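Porin (Acinetobacter baumannii AB307-0294, PDB 5DL7) is an outer-membrane beta-barrel of the OprD family that probably serves as a channel for small solutes, possibly including vanillate. Local coordinates at residues E24-N29 with D414-F419; V66-D71 with G113-R118; T145-R150 with I175-V180. All blocks are in the same frame, centred on the assembly; numbering follows the deposited sequence.

Interaction 1: residues E24-N29 with D414-F419; sequences ELTLRN and DYTFKF. With C8E ((hydroxyethyloxy)tri(ethyloxy)octane), chain K.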
loop_
_atom_site.group_PDB
_atom_site.type_symbol
_atom_site.label_atom_id
_atom_site.label_comp_id
_atom_site.label_asym_id
_atom_site.label_seq_id
_atom_site.Cartn_x
_atom_site.Cartn_y
_atom_site.Cartn_z
ATOM N N GLU A 24 -10.400 -18.292 -3.093
ATOM C CA GLU A 24 -10.977 -17.254 -3.983
ATOM C C GLU A 24 -10.148 -17.196 -5.245
ATOM O O GLU A 24 -8.933 -17.302 -5.159
ATOM C CB GLU A 24 -10.806 -15.853 -3.391
ATOM C CG GLU A 24 -11.624 -15.735 -2.149
ATOM C CD GLU A 24 -11.897 -14.298 -1.736
ATOM O OE1 GLU A 24 -10.951 -13.491 -1.964
ATOM O OE2 GLU A 24 -13.058 -14.026 -1.243
ATOM N N LEU A 25 -10.799 -16.900 -6.344
ATOM C CA LEU A 25 -10.130 -16.675 -7.672
ATOM C C LEU A 25 -10.529 -15.305 -8.220
ATOM O O LEU A 25 -11.665 -15.040 -8.404
ATOM C CB LEU A 25 -10.417 -17.731 -8.636
ATOM C CG LEU A 25 -9.827 -17.576 -10.070
ATOM C CD1 LEU A 25 -8.366 -17.882 -10.026
ATOM C CD2 LEU A 25 -10.477 -18.548 -11.042
ATOM N N THR A 26 -9.539 -14.455 -8.418
ATOM C CA THR A 26 -9.761 -13.030 -8.826
ATOM C C THR A 26 -9.191 -12.830 -10.199
ATOM O O THR A 26 -8.071 -13.296 -10.479
ATOM C CB THR A 26 -9.031 -12.078 -7.849
ATOM O OG1 THR A 26 -9.703 -12.337 -6.611
ATOM C CG2 THR A 26 -9.321 -10.631 -8.264
ATOM N N LEU A 27 -9.990 -12.344 -11.066
ATOM C CA LEU A 27 -9.562 -11.861 -12.373
ATOM C C LEU A 27 -9.436 -10.296 -12.366
ATOM O O LEU A 27 -10.389 -9.640 -11.974
ATOM C CB LEU A 27 -10.556 -12.155 -13.439
ATOM C CG LEU A 27 -10.822 -13.595 -13.775
ATOM C CD1 LEU A 27 -10.920 -14.520 -12.620
ATOM C CD2 LEU A 27 -12.204 -13.535 -14.547
ATOM N N ARG A 28 -8.329 -9.751 -12.850
ATOM C CA ARG A 28 -8.103 -8.281 -12.787
ATOM C C ARG A 28 -7.655 -7.756 -14.118
ATOM O O ARG A 28 -6.843 -8.401 -14.779
ATOM C CB ARG A 28 -6.950 -7.999 -11.832
ATOM C CG ARG A 28 -7.101 -8.600 -10.470
ATOM C CD ARG A 28 -7.529 -7.392 -9.527
ATOM N NE ARG A 28 -6.334 -6.825 -9.242
ATOM C CZ ARG A 28 -5.791 -5.607 -8.905
ATOM N NH1 ARG A 28 -4.524 -5.747 -8.831
ATOM N NH2 ARG A 28 -6.260 -4.436 -8.641
ATOM N N ASN A 29 -8.243 -6.674 -14.591
ATOM C CA ASN A 29 -7.808 -5.967 -15.766
ATOM C C ASN A 29 -7.449 -4.540 -15.236
ATOM O O ASN A 29 -8.279 -3.981 -14.492
ATOM C CB ASN A 29 -8.952 -5.862 -16.687
ATOM C CG ASN A 29 -8.532 -5.286 -18.011
ATOM O OD1 ASN A 29 -8.363 -4.127 -18.153
ATOM N ND2 ASN A 29 -8.252 -6.127 -18.948
ATOM N N ASP A 414 -12.379 -5.819 -11.908
ATOM C CA ASP A 414 -12.073 -7.041 -11.166
ATOM C C ASP A 414 -13.273 -7.934 -10.956
ATOM O O ASP A 414 -14.466 -7.498 -10.811
ATOM C CB ASP A 414 -11.476 -6.681 -9.807
ATOM C CG ASP A 414 -10.087 -5.930 -9.889
ATOM O OD1 ASP A 414 -9.520 -5.597 -10.903
ATOM O OD2 ASP A 414 -9.420 -5.820 -8.866
ATOM N N TYR A 415 -13.078 -9.269 -10.928
ATOM C CA TYR A 415 -14.147 -10.141 -10.582
ATOM C C TYR A 415 -13.594 -11.218 -9.642
ATOM O O TYR A 415 -12.598 -11.853 -10.041
ATOM C CB TYR A 415 -14.755 -10.853 -11.851
ATOM C CG TYR A 415 -15.899 -11.781 -11.521
ATOM C CD1 TYR A 415 -17.184 -11.308 -11.208
ATOM C CD2 TYR A 415 -15.713 -13.152 -11.424
ATOM C CE1 TYR A 415 -18.178 -12.145 -10.766
ATOM C CE2 TYR A 415 -16.721 -14.037 -11.053
ATOM C CZ TYR A 415 -17.950 -13.535 -10.715
ATOM O OH TYR A 415 -18.887 -14.393 -10.335
ATOM N N THR A 416 -14.229 -11.509 -8.507
ATOM C CA THR A 416 -13.781 -12.525 -7.612
ATOM C C THR A 416 -14.798 -13.596 -7.498
ATOM O O THR A 416 -15.996 -13.273 -7.225
ATOM C CB THR A 416 -13.373 -11.976 -6.194
ATOM O OG1 THR A 416 -12.231 -11.228 -6.289
ATOM C CG2 THR A 416 -12.946 -13.086 -5.265
ATOM N N PHE A 417 -14.392 -14.876 -7.711
ATOM C CA PHE A 417 -15.179 -16.054 -7.398
ATOM C C PHE A 417 -14.731 -16.622 -6.008
ATOM O O PHE A 417 -13.544 -16.830 -5.805
ATOM C CB PHE A 417 -14.822 -17.264 -8.312
ATOM C CG PHE A 417 -15.116 -17.118 -9.823
ATOM C CD1 PHE A 417 -14.173 -16.483 -10.737
ATOM C CD2 PHE A 417 -16.261 -17.775 -10.387
ATOM C CE1 PHE A 417 -14.446 -16.427 -12.144
ATOM C CE2 PHE A 417 -16.513 -17.747 -11.786
ATOM C CZ PHE A 417 -15.618 -17.061 -12.657
ATOM N N LYS A 418 -15.625 -16.927 -5.083
ATOM C CA LYS A 418 -15.311 -17.589 -3.769
ATOM C C LYS A 418 -15.752 -18.964 -3.835
ATOM O O LYS A 418 -16.787 -19.262 -4.408
ATOM C CB LYS A 418 -15.994 -16.865 -2.602
ATOM C CG LYS A 418 -15.609 -15.393 -2.606
ATOM C CD LYS A 418 -16.167 -14.671 -1.405
ATOM C CE LYS A 418 -16.150 -13.202 -1.723
ATOM N NZ LYS A 418 -16.398 -12.457 -0.465
ATOM N N PHE A 419 -15.005 -19.899 -3.297
ATOM C CA PHE A 419 -15.348 -21.301 -3.498
ATOM C C PHE A 419 -16.060 -21.802 -2.237
ATOM O O PHE A 419 -15.996 -21.040 -1.260
ATOM C CB PHE A 419 -14.098 -22.118 -3.719
ATOM C CG PHE A 419 -13.446 -21.932 -5.061
ATOM C CD1 PHE A 419 -12.557 -20.902 -5.265
ATOM C CD2 PHE A 419 -13.545 -22.956 -6.023
ATOM C CE1 PHE A 419 -11.857 -20.784 -6.435
ATOM C CE2 PHE A 419 -12.859 -22.858 -7.215
ATOM C CZ PHE A 419 -12.012 -21.765 -7.425
HETATM O O12 C8E K . -4.032 1.430 -24.540
HETATM C C13 C8E K . -5.224 0.694 -24.393
HETATM C C14 C8E K . -5.876 1.022 -23.061
HETATM O O15 C8E K . -7.202 0.488 -22.975
HETATM C C16 C8E K . -7.985 0.962 -21.852
HETATM C C17 C8E K . -8.704 -0.271 -21.376
HETATM O O18 C8E K . -9.643 -0.060 -20.323
HETATM C C19 C8E K . -9.625 -1.154 -19.388
HETATM C C20 C8E K . -10.315 -0.859 -18.060
HETATM O O21 C8E K . -9.622 -1.532 -16.935
#
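L27 lays its CD1 methyl against the edge of the F417 ring, 4.0 Å from CE1, across the seam that closes the beta-barrel. Here the first strand, 22-36, runs antiparallel to the last, 406-418, and the alternation of a barrel wall is plain: L25, L27, Y415 and F417 occupy one face, E24, T26, R28, D414, T416 and K418 the other. The apolar face is consistent with contact to lipid, the polar one with the channel interior. Four backbone bonds, from the L25-F417 and L27-Y415 pairs, hold the register; L25 N to F417 O measures 2.8 Å. Within the strand, Y415 brings CE2 over the centre of the F417 ring, 3.3 Å above its plane. The terminal F419, an aromatic ending characteristic of outer-membrane barrels, turns the edge of its ring to L25, with CE1 4.0 Å from CB.

On the polar face, T26 and T416 cross and join their hydroxyls, OG1 to OG1, at 2.8 Å. Both hold OG1 anti to the carbonyl carbon (chi1 -63° and -69°), which brings the oxygens together in this non-hydrogen-bonded pair. E24 lies alongside K418, both extended, so the carboxylate rests against methylenes (OE2 to CD 3.2 Å) and reaches NZ only in a long salt bridge of 3.8 Å. The pairing of R28 with D414 is doubtful in detail, whereas R28 NH1 is bonded to the carbonyls of R140 and L141. The amide oxygen N29 OD1 takes bonds from W49 NE1 and, at 3.1 Å, from the detergent hydroxyl O21.

Interaction 2: residues V66-D71 with G113-R118; sequences VGFGVD and GKAKFR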
loop_
_atom_site.group_PDB
_atom_site.type_symbol
_atom_site.label_atom_id
_atom_site.label_comp_id
_atom_site.label_asym_id
_atom_site.label_seq_id
_atom_site.Cartn_x
_atom_site.Cartn_y
_atom_site.Cartn_z
ATOM N N VAL A 66 -1.548 -29.658 18.441
ATOM C CA VAL A 66 -1.047 -28.790 17.390
ATOM C C VAL A 66 -1.702 -29.148 16.043
ATOM O O VAL A 66 -1.627 -30.314 15.661
ATOM C CB VAL A 66 0.443 -28.892 17.228
ATOM C CG1 VAL A 66 0.851 -27.899 16.193
ATOM C CG2 VAL A 66 1.113 -28.556 18.510
ATOM N N GLY A 67 -2.266 -28.162 15.351
ATOM C CA GLY A 67 -2.908 -28.385 14.079
ATOM C C GLY A 67 -1.984 -27.811 13.002
ATOM O O GLY A 67 -1.212 -26.871 13.260
ATOM N N PHE A 68 -2.116 -28.360 11.796
ATOM C CA PHE A 68 -1.237 -27.926 10.660
ATOM C C PHE A 68 -2.107 -27.540 9.503
ATOM O O PHE A 68 -3.205 -28.055 9.332
ATOM C CB PHE A 68 -0.326 -29.018 10.272
ATOM C CG PHE A 68 0.688 -29.345 11.321
ATOM C CD1 PHE A 68 1.780 -28.495 11.523
ATOM C CD2 PHE A 68 0.511 -30.438 12.146
ATOM C CE1 PHE A 68 2.682 -28.790 12.556
ATOM C CE2 PHE A 68 1.455 -30.769 13.082
ATOM C CZ PHE A 68 2.529 -29.948 13.292
ATOM N N GLY A 69 -1.651 -26.632 8.713
ATOM C CA GLY A 69 -2.291 -26.360 7.464
ATOM C C GLY A 69 -1.365 -25.670 6.452
ATOM O O GLY A 69 -0.147 -25.657 6.627
ATOM N N VAL A 70 -1.966 -25.220 5.357
ATOM C CA VAL A 70 -1.184 -24.674 4.219
ATOM C C VAL A 70 -1.972 -23.570 3.564
ATOM O O VAL A 70 -3.200 -23.652 3.482
ATOM C CB VAL A 70 -0.796 -25.825 3.310
ATOM C CG1 VAL A 70 -1.997 -26.600 2.828
ATOM C CG2 VAL A 70 -0.109 -25.272 2.062
ATOM N N ASP A 71 -1.333 -22.547 3.068
ATOM C CA ASP A 71 -2.007 -21.477 2.339
ATOM C C ASP A 71 -1.144 -21.372 0.969
ATOM O O ASP A 71 0.006 -21.733 0.884
ATOM C CB ASP A 71 -1.908 -20.106 2.921
ATOM C CG ASP A 71 -2.577 -19.937 4.382
ATOM O OD1 ASP A 71 -3.486 -20.743 4.611
ATOM O OD2 ASP A 71 -2.121 -19.034 5.242
ATOM N N GLY A 113 3.388 -22.810 5.042
ATOM C CA GLY A 113 2.955 -23.841 5.901
ATOM C C GLY A 113 2.607 -23.118 7.238
ATOM O O GLY A 113 3.191 -22.120 7.595
ATOM N N LYS A 114 1.627 -23.704 7.950
ATOM C CA LYS A 114 1.143 -23.097 9.213
ATOM C C LYS A 114 0.825 -24.112 10.200
ATOM O O LYS A 114 0.461 -25.265 9.955
ATOM C CB LYS A 114 -0.026 -22.130 8.900
ATOM C CG LYS A 114 -1.202 -22.788 8.346
ATOM C CD LYS A 114 -2.244 -21.715 7.885
ATOM C CE LYS A 114 -3.481 -22.583 7.613
ATOM N NZ LYS A 114 -4.445 -21.639 6.977
ATOM N N ALA A 115 1.029 -23.711 11.477
ATOM C CA ALA A 115 0.746 -24.522 12.621
ATOM C C ALA A 115 0.066 -23.709 13.748
ATOM O O ALA A 115 0.392 -22.552 13.909
ATOM C CB ALA A 115 2.041 -25.082 13.222
ATOM N N LYS A 116 -0.868 -24.349 14.457
ATOM C CA LYS A 116 -1.630 -23.692 15.466
ATOM C C LYS A 116 -1.682 -24.494 16.754
ATOM O O LYS A 116 -1.883 -25.665 16.714
ATOM C CB LYS A 116 -3.009 -23.496 14.921
ATOM C CG LYS A 116 -3.891 -22.783 15.909
ATOM C CD LYS A 116 -4.969 -22.075 15.188
ATOM C CE LYS A 116 -6.239 -22.803 15.324
ATOM N NZ LYS A 116 -7.183 -21.668 15.455
ATOM N N PHE A 117 -1.449 -23.790 17.843
ATOM C CA PHE A 117 -1.608 -24.285 19.197
ATOM C C PHE A 117 -2.461 -23.288 19.967
ATOM O O PHE A 117 -2.086 -22.148 20.087
ATOM C CB PHE A 117 -0.210 -24.374 19.881
ATOM C CG PHE A 117 -0.272 -24.800 21.321
ATOM C CD1 PHE A 117 -0.747 -26.041 21.627
ATOM C CD2 PHE A 117 0.146 -23.947 22.345
ATOM C CE1 PHE A 117 -0.869 -26.500 22.939
ATOM C CE2 PHE A 117 0.078 -24.400 23.676
ATOM C CZ PHE A 117 -0.469 -25.644 23.960
ATOM N N ARG A 118 -3.609 -23.737 20.512
ATOM C CA ARG A 118 -4.588 -22.776 20.986
ATOM C C ARG A 118 -4.840 -21.609 20.083
ATOM O O ARG A 118 -5.222 -21.808 18.918
ATOM C CB ARG A 118 -4.157 -22.370 22.347
ATOM C CG ARG A 118 -4.099 -23.530 23.292
ATOM C CD ARG A 118 -3.335 -23.197 24.556
ATOM N NE ARG A 118 -4.054 -22.169 25.324
ATOM C CZ ARG A 118 -4.986 -22.417 26.257
ATOM N NH1 ARG A 118 -5.365 -23.648 26.597
ATOM N NH2 ARG A 118 -5.539 -21.402 26.890
#
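K114 stretches its side chain across G69 to reach D71, and this is where the contact is tightest. Its CG sits between the backbone N and the carbonyl carbon (chi1 64°), which swings the extended chain over the neighbouring strand, with CG 3.5 Å from G69 C. Glycine suits the place because it puts nothing in the way of the lysine. At the far end NZ meets D71 OD1 at 2.7 Å on the syn side, 16° out of the carboxylate plane; the two side chains cross at about a right angle. S59 O also takes a bond from NZ and the Y61 ring adds a cation-pi contact, so the buried ammonium has several compensating partners.

Strands 66-79 and 105-117 are antiparallel neighbours in the barrel wall, joined here by four backbone bonds from the G67-K116 and G69-K114 pairs. The segments probably lie near the periplasmic end, since only a tight turn separates F117 from the next strand.

The opposite face is looser and lies on the surface, probably toward lipid, which suits V66, F68, V70, A115 and F117. F68 leans toward the small A115, CD1 to CB 3.8 Å, and its ring edge also passes K114 O. V66 brings CG1 within 4.3 Å of A115 CB, while its CG2 comes no nearer than 4.4 Å to F117 CD1.

Interaction 3: residues T145-R150 with I175-V180; sequences TYRGIR and IRYTDV. With C8E ((hydroxyethyloxy)tri(ethyloxy)octane), chain J.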
loop_
_atom_site.group_PDB
_atom_site.type_symbol
_atom_site.label_atom_id
_atom_site.label_comp_id
_atom_site.label_asym_id
_atom_site.label_seq_id
_atom_site.Cartn_x
_atom_site.Cartn_y
_atom_site.Cartn_z
ATOM N N THR A 145 5.278 -9.815 -1.921
ATOM C CA THR A 145 5.334 -10.821 -0.923
ATOM C C THR A 145 6.743 -10.873 -0.299
ATOM O O THR A 145 7.691 -10.417 -0.861
ATOM C CB THR A 145 4.882 -12.259 -1.326
ATOM O OG1 THR A 145 5.784 -12.858 -2.252
ATOM C CG2 THR A 145 3.416 -12.251 -1.941
ATOM N N TYR A 146 6.792 -11.492 0.867
ATOM C CA TYR A 146 8.104 -11.682 1.610
ATOM C C TYR A 146 8.239 -13.129 1.998
ATOM O O TYR A 146 7.248 -13.831 2.151
ATOM C CB TYR A 146 8.127 -10.788 2.880
ATOM C CG TYR A 146 8.309 -9.387 2.594
ATOM C CD1 TYR A 146 7.257 -8.549 2.313
ATOM C CD2 TYR A 146 9.561 -8.802 2.661
ATOM C CE1 TYR A 146 7.402 -7.206 2.019
ATOM C CE2 TYR A 146 9.748 -7.460 2.435
ATOM C CZ TYR A 146 8.630 -6.614 2.108
ATOM O OH TYR A 146 8.900 -5.286 1.918
ATOM N N ARG A 147 9.476 -13.624 2.186
ATOM C CA ARG A 147 9.726 -14.955 2.618
ATOM C C ARG A 147 10.338 -14.962 3.954
ATOM O O ARG A 147 11.200 -14.170 4.190
ATOM C CB ARG A 147 10.766 -15.634 1.645
ATOM C CG ARG A 147 10.240 -16.870 1.206
ATOM C CD ARG A 147 11.104 -17.450 0.018
ATOM N NE ARG A 147 10.238 -17.769 -1.122
ATOM C CZ ARG A 147 10.757 -18.303 -2.239
ATOM N NH1 ARG A 147 12.094 -18.333 -2.353
ATOM N NH2 ARG A 147 9.969 -18.668 -3.229
ATOM N N GLY A 148 9.742 -15.722 4.860
ATOM C CA GLY A 148 10.239 -15.821 6.257
ATOM C C GLY A 148 9.263 -16.517 7.142
ATOM O O GLY A 148 8.598 -17.511 6.747
ATOM N N ILE A 149 9.150 -15.967 8.370
ATOM C CA ILE A 149 8.338 -16.548 9.446
ATOM C C ILE A 149 7.494 -15.383 10.002
ATOM O O ILE A 149 7.861 -14.201 10.103
ATOM C CB ILE A 149 9.246 -17.059 10.532
ATOM C CG1 ILE A 149 10.046 -18.248 9.953
ATOM C CG2 ILE A 149 8.424 -17.522 11.693
ATOM C CD1 ILE A 149 11.358 -18.341 10.744
ATOM N N ARG A 150 6.254 -15.807 10.299
ATOM C CA ARG A 150 5.263 -14.879 10.945
ATOM C C ARG A 150 4.723 -15.669 12.147
ATOM O O ARG A 150 4.379 -16.795 12.083
ATOM C CB ARG A 150 4.099 -14.544 10.016
ATOM C CG ARG A 150 2.986 -13.568 10.561
ATOM C CD ARG A 150 1.739 -13.634 9.729
ATOM N NE ARG A 150 0.827 -12.590 10.186
ATOM C CZ ARG A 150 -0.521 -12.663 10.060
ATOM N NH1 ARG A 150 -1.055 -13.586 9.411
ATOM N NH2 ARG A 150 -1.269 -11.701 10.590
ATOM N N ILE A 175 9.157 -11.777 -10.948
ATOM C CA ILE A 175 9.045 -13.166 -10.653
ATOM C C ILE A 175 10.097 -13.664 -9.682
ATOM O O ILE A 175 9.995 -14.889 -9.283
ATOM C CB ILE A 175 9.058 -14.089 -11.848
ATOM C CG1 ILE A 175 10.372 -14.010 -12.669
ATOM C CG2 ILE A 175 7.959 -13.743 -12.849
ATOM C CD1 ILE A 175 10.481 -14.857 -13.941
ATOM N N ARG A 176 11.097 -12.868 -9.412
ATOM C CA ARG A 176 12.266 -13.356 -8.540
ATOM C C ARG A 176 12.220 -12.796 -7.070
ATOM O O ARG A 176 11.795 -11.629 -6.903
ATOM C CB ARG A 176 13.552 -12.770 -9.144
ATOM C CG ARG A 176 13.847 -13.229 -10.573
ATOM C CD ARG A 176 15.217 -12.800 -11.077
ATOM N NE ARG A 176 15.356 -11.346 -10.925
ATOM C CZ ARG A 176 16.144 -10.684 -10.035
ATOM N NH1 ARG A 176 17.032 -11.285 -9.238
ATOM N NH2 ARG A 176 16.118 -9.363 -10.033
ATOM N N TYR A 177 12.557 -13.607 -6.104
ATOM C CA TYR A 177 12.903 -13.075 -4.772
ATOM C C TYR A 177 14.194 -12.424 -4.775
ATOM O O TYR A 177 15.151 -12.958 -5.382
ATOM C CB TYR A 177 12.872 -14.177 -3.720
ATOM C CG TYR A 177 11.547 -14.431 -3.226
ATOM C CD1 TYR A 177 11.120 -13.513 -2.206
ATOM C CD2 TYR A 177 10.758 -15.327 -3.721
ATOM C CE1 TYR A 177 9.943 -13.657 -1.706
ATOM C CE2 TYR A 177 9.468 -15.506 -3.151
ATOM C CZ TYR A 177 9.134 -14.645 -2.172
ATOM O OH TYR A 177 7.920 -14.476 -1.411
ATOM N N THR A 178 14.304 -11.288 -4.120
ATOM C CA THR A 178 15.501 -10.481 -4.055
ATOM C C THR A 178 15.685 -10.100 -2.570
ATOM O O THR A 178 14.831 -10.386 -1.701
ATOM C CB THR A 178 15.413 -9.281 -4.957
ATOM O OG1 THR A 178 14.200 -8.478 -4.696
ATOM C CG2 THR A 178 15.297 -9.650 -6.500
ATOM N N ASP A 179 16.794 -9.468 -2.234
ATOM C CA ASP A 179 17.022 -9.095 -0.834
ATOM C C ASP A 179 16.094 -7.942 -0.412
ATOM O O ASP A 179 15.777 -6.975 -1.193
ATOM C CB ASP A 179 18.489 -8.708 -0.621
ATOM C CG ASP A 179 19.425 -9.914 -0.669
ATOM O OD1 ASP A 179 19.033 -11.057 -0.719
ATOM O OD2 ASP A 179 20.576 -9.666 -0.693
ATOM N N VAL A 180 15.707 -7.991 0.842
ATOM C CA VAL A 180 14.928 -6.873 1.408
ATOM C C VAL A 180 15.832 -5.587 1.451
ATOM O O VAL A 180 17.046 -5.647 1.486
ATOM C CB VAL A 180 14.346 -7.211 2.832
ATOM C CG1 VAL A 180 13.518 -8.482 2.737
ATOM C CG2 VAL A 180 15.471 -7.564 3.854
HETATM C C10 C8E J . 13.522 -17.784 7.294
HETATM C C11 C8E J . 13.150 -18.220 5.852
HETATM O O12 C8E J . 12.314 -19.395 5.866
HETATM C C13 C8E J . 11.283 -19.586 4.828
HETATM C C14 C8E J . 11.690 -19.948 3.366
HETATM O O15 C8E J . 10.438 -20.278 2.687
HETATM C C16 C8E J . 10.281 -20.775 1.365
HETATM C C17 C8E J . 8.817 -21.099 0.939
HETATM O O18 C8E J . 8.568 -22.082 1.944
HETATM C C19 C8E J . 7.289 -22.639 1.972
HETATM C C20 C8E J . 7.417 -23.507 3.236
HETATM O O21 C8E J . 6.333 -24.399 3.218
#
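Strand 145-147 breaks at a corner at G148, whose phi of 169° is one that glycine adopts readily, and the irregular 175-180 comes no closer to 145-150 than 8.1 Å, between the CA atoms of Y146 and Y177. Side chains therefore bridge the gap, packing a loop of the barrel, the long connection that follows strand 159-170, against its wall.

Y177 does most of this, its large flat ring reaching from 175-180 to 145-147. R147 lies obliquely over one face: CD stands 4.1 Å from the ring centroid, nearly on the ring normal, in a CH-pi contact, and the guanidinium continues over the same face on its CD2-CE2 side, with NE 3.1 Å from CE2 and its own centre above CD2. The two planes are 32° apart, so the groups lean together without being parallel. D126 fixes this pair from outside, since its OD1 both accepts from Y177 OH and forms a salt bridge with R147 NE. Y177 OH also approaches T145 OG1 at 2.8 Å, although that bond is not settled because the threonine proton has another acceptor within reach.

On the other side of the Y146 backbone the contact is apolar. V180 presents CG1 in the plane of the Y146 ring, at its edge, 3.9 Å from CE2. Detergent borders R147 as well, running past the aliphatic part of the side chain with its C16 3.7 Å from R147 CD.

Interaction 1 pairs the first and last strands of the barrel, and the chain it encloses contains interactions 2 and 3, which follow one another in sequence. Interactions 2 and 3 come nearest, with about 7 Å between closest atoms and 21 Å between centres. Strand 120-124 spans that gap: its backbone bonds to G113 and A115 of interaction 2, and its side chains L122, F123 and V124 meet I149 and R150 of interaction 3. Interaction 1 stays about 10 Å from interaction 2 and about 12 Å from interaction 3, nearest atoms. All three lie away from the calcium sites, and bound detergent touches each of them.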